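Local atomic coordinates of multidrug resistance protein (Vibrio cholerae, PDB entry 1YC9), a protein that probably serves as the trimeric outer-membrane exit channel of a multidrug efflux system, with a possible role in resistance to several toxic compounds. Residues S79-V85 with G97-T103; T288-G294 with A310-A316; L177-R181 with R390-G394. The protein carries 1 engineered substitution. All coordinates share one frame; numbering follows the deposited sequence.

Contact 1: S79-V85 with G97-T103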
ATOM      1  N   SER A  79     -11.372  49.104  13.135  1.00 14.89           N
ATOM      2  CA  SER A  79      -9.946  49.478  13.344  1.00 15.21           C
ATOM      3  C   SER A  79      -9.856  50.760  14.095  1.00 16.51           C
ATOM      4  O   SER A  79     -10.751  51.600  14.101  1.00 15.69           O
ATOM      5  CB  SER A  79      -9.252  49.590  11.964  1.00 15.18           C
ATOM      6  OG  SER A  79      -9.672  50.762  11.310  1.00 16.28           O
ATOM      7  N   ALA A  80      -8.772  50.911  14.885  1.00 15.55           N
ATOM      8  CA  ALA A  80      -8.455  52.174  15.488  1.00 14.71           C
ATOM      9  C   ALA A  80      -6.956  52.300  15.303  1.00 14.88           C
ATOM     10  O   ALA A  80      -6.255  51.344  15.555  1.00 16.22           O
ATOM     11  CB  ALA A  80      -8.771  52.196  17.004  1.00 16.58           C
ATOM     12  N   THR A  81      -6.545  53.439  14.826  1.00 14.50           N
ATOM     13  CA  THR A  81      -5.177  53.664  14.388  1.00 14.03           C
ATOM     14  C   THR A  81      -4.704  54.992  14.842  1.00 14.66           C
ATOM     15  O   THR A  81      -5.353  55.978  14.662  1.00 14.98           O
ATOM     16  CB  THR A  81      -5.151  53.632  12.834  1.00 15.13           C
ATOM     17  OG1 THR A  81      -5.713  52.405  12.384  1.00 15.24           O
ATOM     18  CG2 THR A  81      -3.722  53.546  12.315  1.00 17.16           C
ATOM     19  N   GLU A  82      -3.464  55.025  15.366  1.00 14.41           N
ATOM     20  CA  GLU A  82      -2.745  56.239  15.566  1.00 13.43           C
ATOM     21  C   GLU A  82      -1.743  56.334  14.409  1.00 13.67           C
ATOM     22  O   GLU A  82      -1.012  55.416  14.165  1.00 14.95           O
ATOM     23  CB  GLU A  82      -1.954  56.253  16.893  1.00 12.98           C
ATOM     24  CG  GLU A  82      -1.513  57.644  17.306  1.00 14.45           C
ATOM     25  CD  GLU A  82      -2.654  58.506  17.873  1.00 19.55           C
ATOM     26  OE1 GLU A  82      -3.729  57.981  18.052  1.00 20.53           O
ATOM     27  OE2 GLU A  82      -2.461  59.709  18.092  1.00 26.64           O
ATOM     28  N   SER A  83      -1.818  57.425  13.693  1.00 14.01           N
ATOM     29  CA  SER A  83      -1.105  57.574  12.416  1.00 14.81           C
ATOM     30  C   SER A  83      -0.552  58.976  12.256  1.00 12.86           C
ATOM     31  O   SER A  83      -1.206  59.980  12.541  1.00 13.38           O
ATOM     32  CB  SER A  83      -2.099  57.270  11.296  1.00 16.17           C
ATOM     33  OG  SER A  83      -1.684  57.787  10.044  1.00 20.88           O
ATOM     34  N   LYS A  84       0.666  59.038  11.700  1.00 14.95           N
ATOM     35  CA  LYS A  84       1.331  60.246  11.311  1.00 14.05           C
ATOM     36  C   LYS A  84       1.553  60.119   9.803  1.00 14.47           C
ATOM     37  O   LYS A  84       2.094  59.113   9.379  1.00 13.91           O
ATOM     38  CB  LYS A  84       2.685  60.394  11.931  1.00 15.77           C
ATOM     39  CG  LYS A  84       3.214  61.759  11.690  1.00 19.64           C
ATOM     40  CD  LYS A  84       4.503  61.794  11.080  1.00 22.45           C
ATOM     41  CE  LYS A  84       4.993  63.266  10.904  1.00 22.48           C
ATOM     42  NZ  LYS A  84       5.382  63.445   9.493  1.00 19.03           N
ATOM     43  N   VAL A  85       1.053  61.080   9.066  1.00 14.39           N
ATOM     44  CA  VAL A  85       1.194  61.102   7.585  1.00 17.04           C
ATOM     45  C   VAL A  85       2.458  61.885   7.259  1.00 16.18           C
ATOM     46  O   VAL A  85       2.789  62.904   7.905  1.00 15.36           O
ATOM     47  CB  VAL A  85      -0.059  61.757   6.979  1.00 17.99           C
ATOM     48  CG1 VAL A  85       0.010  61.910   5.458  1.00 23.50           C
ATOM     49  CG2 VAL A  85      -1.258  60.906   7.340  1.00 20.10           C
ATOM     50  N   GLY A  97       1.303  65.785  12.713  1.00 16.75           N
ATOM     51  CA  GLY A  97       1.578  64.918  13.848  1.00 18.10           C
ATOM     52  C   GLY A  97       0.803  63.612  13.857  1.00 17.01           C
ATOM     53  O   GLY A  97       0.301  63.123  12.819  1.00 15.08           O
ATOM     54  N   TRP A  98       0.719  63.031  15.044  1.00 14.64           N
ATOM     55  CA  TRP A  98       0.145  61.716  15.228  1.00 14.62           C
ATOM     56  C   TRP A  98      -1.294  61.945  15.613  1.00 15.06           C
ATOM     57  O   TRP A  98      -1.568  62.710  16.569  1.00 15.29           O
ATOM     58  CB  TRP A  98       0.866  60.883  16.309  1.00 13.35           C
ATOM     59  CG  TRP A  98       2.151  60.403  15.777  1.00 12.69           C
ATOM     60  CD1 TRP A  98       3.254  61.163  15.612  1.00 14.02           C
ATOM     61  CD2 TRP A  98       2.477  59.110  15.368  1.00 11.54           C
ATOM     62  NE1 TRP A  98       4.258  60.398  15.095  1.00 14.26           N
ATOM     63  CE2 TRP A  98       3.821  59.120  14.972  1.00 13.67           C
ATOM     64  CE3 TRP A  98       1.817  57.895  15.356  1.00 10.05           C
ATOM     65  CZ2 TRP A  98       4.435  58.019  14.457  1.00 12.68           C
ATOM     66  CZ3 TRP A  98       2.456  56.784  14.874  1.00 13.33           C
ATOM     67  CH2 TRP A  98       3.768  56.858  14.453  1.00 14.55           C
ATOM     68  N   ASN A  99      -2.206  61.330  14.874  1.00 14.99           N
ATOM     69  CA  ASN A  99      -3.645  61.443  15.166  1.00 14.79           C
ATOM     70  C   ASN A  99      -4.342  60.123  15.209  1.00 14.66           C
ATOM     71  O   ASN A  99      -3.879  59.189  14.702  1.00 13.74           O
ATOM     72  CB  ASN A  99      -4.290  62.381  14.153  1.00 15.14           C
ATOM     73  CG  ASN A  99      -3.657  63.758  14.164  1.00 17.61           C
ATOM     74  OD1 ASN A  99      -2.805  64.073  13.325  1.00 17.51           O
ATOM     75  ND2 ASN A  99      -4.073  64.601  15.108  1.00 10.95           N
ATOM     76  N   ASP A 100      -5.493  60.048  15.913  1.00 13.95           N
ATOM     77  CA  ASP A 100      -6.239  58.841  16.013  1.00 13.90           C
ATOM     78  C   ASP A 100      -7.389  58.814  14.945  1.00 14.55           C
ATOM     79  O   ASP A 100      -7.996  59.844  14.653  1.00 14.85           O
ATOM     80  CB  ASP A 100      -6.859  58.698  17.409  1.00 16.21           C
ATOM     81  CG  ASP A 100      -7.683  59.836  17.816  1.00 16.89           C
ATOM     82  OD1 ASP A 100      -7.238  61.013  17.789  1.00 16.59           O
ATOM     83  OD2 ASP A 100      -8.865  59.618  18.298  1.00 21.04           O
ATOM     84  N   TYR A 101      -7.579  57.630  14.414  1.00 14.59           N
ATOM     85  CA  TYR A 101      -8.590  57.356  13.360  1.00 15.94           C
ATOM     86  C   TYR A 101      -9.330  56.145  13.749  1.00 15.29           C
ATOM     87  O   TYR A 101      -8.794  55.215  14.372  1.00 17.01           O
ATOM     88  CB  TYR A 101      -7.870  57.092  12.066  1.00 14.65           C
ATOM     89  CG  TYR A 101      -7.098  58.257  11.548  1.00 14.63           C
ATOM     90  CD1 TYR A 101      -5.787  58.483  11.945  1.00 16.07           C
ATOM     91  CD2 TYR A 101      -7.605  59.072  10.562  1.00 15.93           C
ATOM     92  CE1 TYR A 101      -5.102  59.564  11.486  1.00 14.10           C
ATOM     93  CE2 TYR A 101      -6.897  60.141  10.035  1.00 16.79           C
ATOM     94  CZ  TYR A 101      -5.617  60.396  10.504  1.00 19.47           C
ATOM     95  OH  TYR A 101      -4.887  61.446   9.962  1.00 16.81           O
ATOM     96  N   GLY A 102     -10.599  56.018  13.325  1.00 14.17           N
ATOM     97  CA  GLY A 102     -11.258  54.789  13.571  1.00 13.91           C
ATOM     98  C   GLY A 102     -12.146  54.441  12.349  1.00 12.93           C
ATOM     99  O   GLY A 102     -12.501  55.352  11.558  1.00 13.71           O
ATOM    100  N   THR A 103     -12.406  53.169  12.233  1.00 14.12           N
ATOM    101  CA  THR A 103     -13.379  52.688  11.244  1.00 15.64           C
ATOM    102  C   THR A 103     -14.221  51.586  11.818  1.00 15.94           C
ATOM    103  O   THR A 103     -13.817  50.830  12.761  1.00 14.66           O
ATOM    104  CB  THR A 103     -12.699  52.167   9.976  1.00 15.17           C
ATOM    105  OG1 THR A 103     -12.024  50.914  10.206  1.00 18.36           O
ATOM    106  CG2 THR A 103     -11.699  53.077   9.419  1.00 18.11           C
TER
HETATM  107  O   HOH W   1      -8.401  53.172  11.825  1.00 14.80           O
HETATM  108  O   HOH W   2      -2.449  61.894  11.025  1.00 14.92           O
HETATM  109  O   HOH W   3      -0.253  63.335  10.348  1.00 14.27           O
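Ser79, Thr81 and Ser83 pair with Thr103, Tyr101 and Asn99 as the hydrogen-bonded pairs of an antiparallel beta ladder, at the far end of the four-stranded sheet that each subunit contributes to the beta barrel. At the Ser79 pair the ladder gains a side-chain link: Ser79 OG and Thr103 OG1 meet at 2.6 Å, each hydroxyl lying between its own backbone N and carbonyl carbon (chi1 74° and 71°) and therefore turned to the other. A water 2.8 Å from Ser79 OG also bonds Thr81 OG1. Farther along, the Thr81 carbonyl oxygen lies in the plane of the Tyr101 ring, at its edge, while Ser83 CB lies 3.8 Å from Tyr101 CE1; a second water lies within bonding distance of both Tyr101 OH and Ser83 O.

Alternate residues populate the other face. Lys84 CB sits over the five-membered ring of Trp98, 3.5 Å from its centroid, a CH-pi contact. A bend at chi2 (75°) carries the Glu82 carboxylate across to the second strand, nearly coplanar with the indole, and leaves OE1 3.3 Å from Asp100 CB. Glu82 OE1 and Asp100 OD1 are 4.6 Å apart, where like charges may modestly disfavour each other, though the Leu300 N-H bonded to Asp100 OD2 would tend to offset this.

Strand 98-111 continues the sheet toward strand 286-298, whose Phe298 meets Tyr101 edge-to-face. Strand 73-84 instead pairs with a strand of the second subunit, where Lys84 forms a salt bridge to Asp309 of that subunit, so the barrel wall is continuous across the interface.

Contact 2: T288-G294 with A310-A316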
ATOM      1  N   THR A 288     -16.790  40.437 -10.091  1.00 19.00           N
ATOM      2  CA  THR A 288     -17.072  40.345  -8.656  1.00 19.86           C
ATOM      3  C   THR A 288     -17.872  41.583  -8.297  1.00 19.98           C
ATOM      4  O   THR A 288     -18.049  42.514  -9.124  1.00 22.85           O
ATOM      5  CB  THR A 288     -15.786  40.219  -7.844  1.00 21.22           C
ATOM      6  OG1 THR A 288     -14.908  41.252  -8.286  1.00 26.31           O
ATOM      7  CG2 THR A 288     -15.049  38.916  -8.147  1.00 19.52           C
ATOM      8  N   LEU A 289     -18.515  41.540  -7.138  1.00 18.44           N
ATOM      9  CA  LEU A 289     -19.215  42.665  -6.623  1.00 17.42           C
ATOM     10  C   LEU A 289     -18.758  42.809  -5.160  1.00 17.35           C
ATOM     11  O   LEU A 289     -18.629  41.793  -4.435  1.00 17.94           O
ATOM     12  CB  LEU A 289     -20.705  42.407  -6.658  1.00 18.44           C
ATOM     13  CG  LEU A 289     -21.630  43.505  -6.178  1.00 19.40           C
ATOM     14  CD1 LEU A 289     -21.746  44.689  -7.086  1.00 17.06           C
ATOM     15  CD2 LEU A 289     -23.042  42.824  -6.110  1.00 21.35           C
ATOM     16  N   SER A 290     -18.451  44.041  -4.775  1.00 16.22           N
ATOM     17  CA  SER A 290     -18.031  44.352  -3.399  1.00 17.21           C
ATOM     18  C   SER A 290     -18.825  45.531  -2.919  1.00 14.85           C
ATOM     19  O   SER A 290     -19.250  46.398  -3.686  1.00 15.69           O
ATOM     20  CB  SER A 290     -16.508  44.760  -3.349  1.00 17.09           C
ATOM     21  OG  SER A 290     -15.788  43.589  -3.643  1.00 26.09           O
ATOM     22  N   ALA A 291     -18.986  45.611  -1.611  1.00 15.16           N
ATOM     23  CA  ALA A 291     -19.646  46.712  -1.039  1.00 14.07           C
ATOM     24  C   ALA A 291     -19.255  46.823   0.441  1.00 13.12           C
ATOM     25  O   ALA A 291     -18.851  45.839   1.063  1.00 14.43           O
ATOM     26  CB  ALA A 291     -21.201  46.587  -1.182  1.00 13.79           C
ATOM     27  N   PHE A 292     -19.410  48.021   0.958  1.00 13.31           N
ATOM     28  CA  PHE A 292     -19.320  48.239   2.399  1.00 14.25           C
ATOM     29  C   PHE A 292     -20.130  49.390   2.822  1.00 12.47           C
ATOM     30  O   PHE A 292     -20.504  50.251   2.019  1.00 12.88           O
ATOM     31  CB  PHE A 292     -17.815  48.434   2.816  1.00 13.89           C
ATOM     32  CG  PHE A 292     -17.303  49.798   2.660  1.00 13.35           C
ATOM     33  CD1 PHE A 292     -17.315  50.708   3.745  1.00 16.24           C
ATOM     34  CD2 PHE A 292     -16.750  50.219   1.469  1.00 18.53           C
ATOM     35  CE1 PHE A 292     -16.832  51.986   3.604  1.00 15.40           C
ATOM     36  CE2 PHE A 292     -16.213  51.471   1.364  1.00 17.64           C
ATOM     37  CZ  PHE A 292     -16.276  52.358   2.370  1.00 15.71           C
ATOM     38  N   ILE A 293     -20.435  49.446   4.130  1.00 12.50           N
ATOM     39  CA  ILE A 293     -21.085  50.557   4.703  1.00 12.00           C
ATOM     40  C   ILE A 293     -20.610  50.643   6.129  1.00 11.70           C
ATOM     41  O   ILE A 293     -20.399  49.639   6.740  1.00 13.10           O
ATOM     42  CB  ILE A 293     -22.658  50.345   4.730  1.00 13.16           C
ATOM     43  CG1 ILE A 293     -23.382  51.621   5.124  1.00 16.14           C
ATOM     44  CG2 ILE A 293     -23.004  49.173   5.586  1.00 17.08           C
ATOM     45  CD1 ILE A 293     -23.117  52.882   4.321  1.00 18.82           C
ATOM     46  N   GLY A 294     -20.497  51.827   6.605  1.00 13.17           N
ATOM     47  CA  GLY A 294     -20.037  52.067   7.981  1.00 14.41           C
ATOM     48  C   GLY A 294     -19.624  53.486   8.233  1.00 12.18           C
ATOM     49  O   GLY A 294     -20.164  54.456   7.747  1.00 13.55           O
ATOM     50  N   ALA A 310     -19.532  56.263   5.580  1.00 12.67           N
ATOM     51  CA  ALA A 310     -18.852  55.947   4.303  1.00 13.74           C
ATOM     52  C   ALA A 310     -19.394  54.643   3.784  1.00 13.60           C
ATOM     53  O   ALA A 310     -19.704  53.727   4.497  1.00 13.65           O
ATOM     54  CB  ALA A 310     -17.369  55.835   4.461  1.00 15.09           C
ATOM     55  N   GLY A 311     -19.417  54.518   2.466  1.00 14.24           N
ATOM     56  CA  GLY A 311     -19.902  53.322   1.871  1.00 14.81           C
ATOM     57  C   GLY A 311     -19.573  53.283   0.398  1.00 13.61           C
ATOM     58  O   GLY A 311     -19.235  54.310  -0.170  1.00 14.70           O
ATOM     59  N   ALA A 312     -19.656  52.110  -0.124  1.00 12.54           N
ATOM     60  CA  ALA A 312     -19.460  51.885  -1.544  1.00 13.43           C
ATOM     61  C   ALA A 312     -20.048  50.602  -2.053  1.00 13.06           C
ATOM     62  O   ALA A 312     -20.192  49.636  -1.337  1.00 12.37           O
ATOM     63  CB  ALA A 312     -17.932  51.944  -1.836  1.00 14.53           C
ATOM     64  N   ILE A 313     -20.393  50.573  -3.349  1.00 13.69           N
ATOM     65  CA  ILE A 313     -20.760  49.382  -3.990  1.00 13.40           C
ATOM     66  C   ILE A 313     -20.260  49.426  -5.424  1.00 13.18           C
ATOM     67  O   ILE A 313     -20.388  50.446  -6.079  1.00 14.04           O
ATOM     68  CB  ILE A 313     -22.335  49.193  -4.048  1.00 13.31           C
ATOM     69  CG1 ILE A 313     -22.637  47.888  -4.697  1.00 17.84           C
ATOM     70  CG2 ILE A 313     -22.993  50.374  -4.574  1.00 13.03           C
ATOM     71  CD1 ILE A 313     -23.976  47.346  -4.321  1.00 23.33           C
ATOM     72  N   GLY A 314     -19.841  48.290  -5.908  1.00 15.21           N
ATOM     73  CA  GLY A 314     -19.623  48.154  -7.345  1.00 16.61           C
ATOM     74  C   GLY A 314     -18.993  46.891  -7.830  1.00 16.53           C
ATOM     75  O   GLY A 314     -18.366  46.126  -7.093  1.00 15.95           O
ATOM     76  N   PRO A 315     -19.210  46.635  -9.103  1.00 15.72           N
ATOM     77  CA  PRO A 315     -18.610  45.480  -9.751  1.00 17.18           C
ATOM     78  C   PRO A 315     -17.134  45.784 -10.114  1.00 17.43           C
ATOM     79  O   PRO A 315     -16.788  46.974 -10.297  1.00 16.98           O
ATOM     80  CB  PRO A 315     -19.487  45.306 -10.984  1.00 17.94           C
ATOM     81  CG  PRO A 315     -19.871  46.649 -11.325  1.00 18.72           C
ATOM     82  CD  PRO A 315     -20.068  47.400 -10.033  1.00 17.23           C
ATOM     83  N   ALA A 316     -16.311  44.747 -10.130  1.00 18.07           N
ATOM     84  CA  ALA A 316     -14.916  44.827 -10.654  1.00 18.95           C
ATOM     85  C   ALA A 316     -14.785  43.669 -11.641  1.00 19.83           C
ATOM     86  O   ALA A 316     -15.444  42.638 -11.517  1.00 19.16           O
ATOM     87  CB  ALA A 316     -13.917  44.718  -9.553  1.00 19.62           C
TER
HETATM   88  O   HOH W   4     -13.096  40.634 -10.281  1.00 31.03           O
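Phe292 lays its ring across Ala310, Gly311 and Ala312 of the neighbouring antiparallel strand. From CB, chi1 of 84° sets CG between the backbone N and the carbonyl carbon and turns the ring over the partner strand. On one flank CD1 passes 4.1 Å from Gly311 CA, and beyond it CE1 reaches Ala310 O at 3.5 Å. On the other flank CD2 lies beside Ala312 N, and CE2 meets the Ala312 methyl CB at 3.7 Å. The tip atom, CZ, ends 3.8 Å from Gly311 CA. That CA lies over the ring face, 17° off the normal, in a CH-pi contact, with Ala312 N above the same face.

Gly311 is approached from the opposite side of the sheet by Ile293, whose CD1 lies 4.1 Å from Gly311 CA. Farther along this second side, Leu289 CD1 touches Ile313 CG1 at 4.1 Å, and Ala291 CB packs on the same Ile313 atom. Eight backbone hydrogen bonds, two at each of four pairs from Thr288-Ala316 to Gly294-Ala310, join the strands.

Leucine, isoleucine, alanine and proline thus make one side of this hairpin wholly apolar, and bound octyl glucoside lies close to Ile293. The other side mixes Phe292 with Thr288 and Ser290. Such chemistry is consistent with a membrane-spanning barrel wall whose Leu289-Ile313 side meets lipid or detergent and whose Thr288-Ser290 side faces the channel interior.

Contact 3: L177-R181 with R390-G394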
ATOM      1  N   LEU A 177      -3.368 -52.178  18.425  1.00 40.45           N
ATOM      2  CA  LEU A 177      -3.461 -53.475  17.766  1.00 40.17           C
ATOM      3  C   LEU A 177      -2.077 -54.026  17.445  1.00 39.68           C
ATOM      4  O   LEU A 177      -1.799 -55.203  17.702  1.00 39.31           O
ATOM      5  CB  LEU A 177      -4.287 -53.400  16.481  1.00 40.34           C
ATOM      6  CG  LEU A 177      -4.388 -54.745  15.735  1.00 41.70           C
ATOM      7  CD1 LEU A 177      -5.137 -55.780  16.536  1.00 42.38           C
ATOM      8  CD2 LEU A 177      -5.033 -54.545  14.375  1.00 42.20           C
ATOM      9  N   LEU A 178      -1.215 -53.200  16.851  1.00 38.51           N
ATOM     10  CA  LEU A 178       0.102 -53.653  16.419  1.00 38.16           C
ATOM     11  C   LEU A 178       0.972 -54.005  17.615  1.00 36.92           C
ATOM     12  O   LEU A 178       1.805 -54.873  17.513  1.00 35.61           O
ATOM     13  CB  LEU A 178       0.826 -52.610  15.567  1.00 37.62           C
ATOM     14  CG  LEU A 178       0.697 -52.742  14.045  1.00 39.55           C
ATOM     15  CD1 LEU A 178      -0.771 -52.743  13.611  1.00 40.10           C
ATOM     16  CD2 LEU A 178       1.469 -51.627  13.350  1.00 40.22           C
ATOM     17  N   GLU A 179       0.742 -53.335  18.730  1.00 37.07           N
ATOM     18  CA  GLU A 179       1.489 -53.594  19.946  1.00 37.35           C
ATOM     19  C   GLU A 179       1.070 -54.932  20.567  1.00 38.32           C
ATOM     20  O   GLU A 179       1.932 -55.674  21.059  1.00 37.35           O
ATOM     21  CB  GLU A 179       1.288 -52.475  20.946  1.00 38.67           C
ATOM     22  CG  GLU A 179       2.227 -51.300  20.718  1.00 39.47           C
ATOM     23  CD  GLU A 179       2.231 -50.327  21.883  1.00 45.58           C
ATOM     24  OE1 GLU A 179       1.127 -49.919  22.307  1.00 46.76           O
ATOM     25  OE2 GLU A 179       3.334 -49.997  22.390  1.00 48.10           O
ATOM     26  N   LYS A 180      -0.244 -55.210  20.585  1.00 37.48           N
ATOM     27  CA  LYS A 180      -0.762 -56.480  21.079  1.00 37.42           C
ATOM     28  C   LYS A 180      -0.217 -57.610  20.192  1.00 37.38           C
ATOM     29  O   LYS A 180       0.269 -58.642  20.696  1.00 37.72           O
ATOM     30  CB  LYS A 180      -2.301 -56.460  21.122  1.00 37.69           C
ATOM     31  N   ARG A 181      -0.202 -57.384  18.877  1.00 36.40           N
ATOM     32  CA  ARG A 181       0.348 -58.361  17.958  1.00 36.42           C
ATOM     33  C   ARG A 181       1.835 -58.592  18.132  1.00 35.83           C
ATOM     34  O   ARG A 181       2.280 -59.744  18.156  1.00 34.49           O
ATOM     35  CB  ARG A 181       0.100 -57.983  16.515  1.00 36.82           C
ATOM     36  CG  ARG A 181      -1.370 -58.199  16.123  1.00 41.12           C
ATOM     37  CD  ARG A 181      -1.678 -57.805  14.705  1.00 45.52           C
ATOM     38  NE  ARG A 181      -0.868 -58.505  13.692  1.00 49.06           N
ATOM     39  CZ  ARG A 181      -1.332 -59.344  12.767  1.00 50.39           C
ATOM     40  NH1 ARG A 181      -2.617 -59.660  12.701  1.00 54.53           N
ATOM     41  NH2 ARG A 181      -0.498 -59.885  11.902  1.00 50.60           N
ATOM     42  N   ARG A 390      -7.934 -57.554   6.194  1.00 42.38           N
ATOM     43  CA  ARG A 390      -6.841 -58.438   5.839  1.00 42.13           C
ATOM     44  C   ARG A 390      -5.733 -58.435   6.896  1.00 43.51           C
ATOM     45  O   ARG A 390      -5.074 -59.470   7.142  1.00 42.91           O
ATOM     46  CB  ARG A 390      -6.238 -58.086   4.469  1.00 42.25           C
ATOM     47  CG  ARG A 390      -7.022 -58.614   3.269  1.00 42.64           C
ATOM     48  CD  ARG A 390      -6.551 -58.091   1.912  1.00 43.94           C
ATOM     49  NE  ARG A 390      -5.409 -58.807   1.349  1.00 45.84           N
ATOM     50  CZ  ARG A 390      -5.432 -60.065   0.887  1.00 46.56           C
ATOM     51  NH1 ARG A 390      -6.541 -60.812   0.926  1.00 45.71           N
ATOM     52  NH2 ARG A 390      -4.322 -60.587   0.380  1.00 48.48           N
ATOM     53  N   TYR A 391      -5.488 -57.275   7.502  1.00 43.26           N
ATOM     54  CA  TYR A 391      -4.478 -57.220   8.556  1.00 43.97           C
ATOM     55  C   TYR A 391      -4.986 -57.961   9.813  1.00 44.75           C
ATOM     56  O   TYR A 391      -4.310 -58.773  10.363  1.00 44.95           O
ATOM     57  CB  TYR A 391      -4.062 -55.772   8.883  1.00 43.59           C
ATOM     58  CG  TYR A 391      -2.890 -55.741   9.826  1.00 39.15           C
ATOM     59  CD1 TYR A 391      -1.608 -55.919   9.370  1.00 36.26           C
ATOM     60  CD2 TYR A 391      -3.086 -55.595  11.189  1.00 40.11           C
ATOM     61  CE1 TYR A 391      -0.518 -55.929  10.258  1.00 38.02           C
ATOM     62  CE2 TYR A 391      -2.011 -55.616  12.082  1.00 38.28           C
ATOM     63  CZ  TYR A 391      -0.732 -55.778  11.608  1.00 38.47           C
ATOM     64  OH  TYR A 391       0.339 -55.789  12.498  1.00 39.83           O
ATOM     65  N   GLN A 392      -6.200 -57.686  10.252  1.00 47.57           N
ATOM     66  CA  GLN A 392      -6.753 -58.347  11.421  1.00 49.04           C
ATOM     67  C   GLN A 392      -6.857 -59.879  11.194  1.00 50.27           C
ATOM     68  O   GLN A 392      -7.266 -60.598  12.110  1.00 51.29           O
ATOM     69  CB  GLN A 392      -8.126 -57.740  11.780  1.00 49.63           C
ATOM     70  CG  GLN A 392      -8.095 -56.265  12.275  1.00 51.12           C
ATOM     71  CD  GLN A 392      -9.473 -55.717  12.717  1.00 54.52           C
ATOM     72  OE1 GLN A 392     -10.410 -55.602  11.916  1.00 55.03           O
ATOM     73  NE2 GLN A 392      -9.578 -55.355  13.990  1.00 57.26           N
ATOM     74  N   GLY A 393      -6.482 -60.361   9.997  1.00 50.95           N
ATOM     75  CA  GLY A 393      -6.466 -61.773   9.652  1.00 51.25           C
ATOM     76  C   GLY A 393      -5.193 -62.288   8.984  1.00 51.65           C
ATOM     77  O   GLY A 393      -5.190 -63.370   8.410  1.00 52.38           O
ATOM     78  N   GLY A 394      -4.099 -61.554   9.051  1.00 51.36           N
ATOM     79  CA  GLY A 394      -2.823 -62.080   8.581  1.00 51.48           C
ATOM     80  C   GLY A 394      -2.664 -62.409   7.105  1.00 51.85           C
ATOM     81  O   GLY A 394      -2.118 -63.454   6.771  1.00 52.39           O
TER
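Leu177 and Gln392 make the nearest backbone approach, 8.7 Å from CA to CA, where helix 326-391 ends beside helix 117-183, and no hydrogen bond crosses between the two segments. Side chains fill the gap, centred on Tyr391. With CG anti to the backbone N (chi1 -172°), its ring reaches toward helix 117-183 and meets three residues there.

Arg181 comes from the opposite direction and lies over one face of the ring, displaced toward its CE2-CZ rim, with CZ 4.2 Å from the ring centroid in a cation-pi contact. The two planes are inclined by 36°; CD and NE pass just outside that rim, CD 3.4 Å from Tyr391 CE2. NH1 lies close to the Tyr391 carbonyl oxygen, at an angle too poor for a hydrogen bond, while NH2 bonds weakly to Leu186 O in the following loop. Leu177 CD2 lies at the ring edge, 3.9 Å from Tyr391 CD2, and also touches Gln392 CG. Leu178 crosses the tyrosine at about a right angle, bringing CD1 from the other side to 3.5 Å from Tyr391 CE2.

After the tyrosine the chain reverses: Gly394 N bonds Tyr391 O at 3.1 Å, and Gly394, at positive phi, is the C-prime residue of a Schellman motif completed by Leu395 N and Arg390 O. Two helical hairpins packed side by side at their turns are characteristic of the periplasmic tip of the outer membrane factor alpha-barrel.

From the N terminus, contact 1 comes first, closing the short loop between strands 73-84 and 98-111. The chain then enters helix 117-183, near whose end lies the first half of contact 3. It returns through helices 189-223 and 260-281 to the barrel, where contact 2 closes the hairpin of strands 286-298 and 309-322, and helix 326-391 leads back to the second half of contact 3. Contact 2 is therefore enclosed by the span of contact 3, contact 1 precedes both, and none cross. Contacts 1 and 2 join the outer strand pairs of one sheet, while contact 3 ties the two helical hairpins, its centre more than 100 Å from theirs.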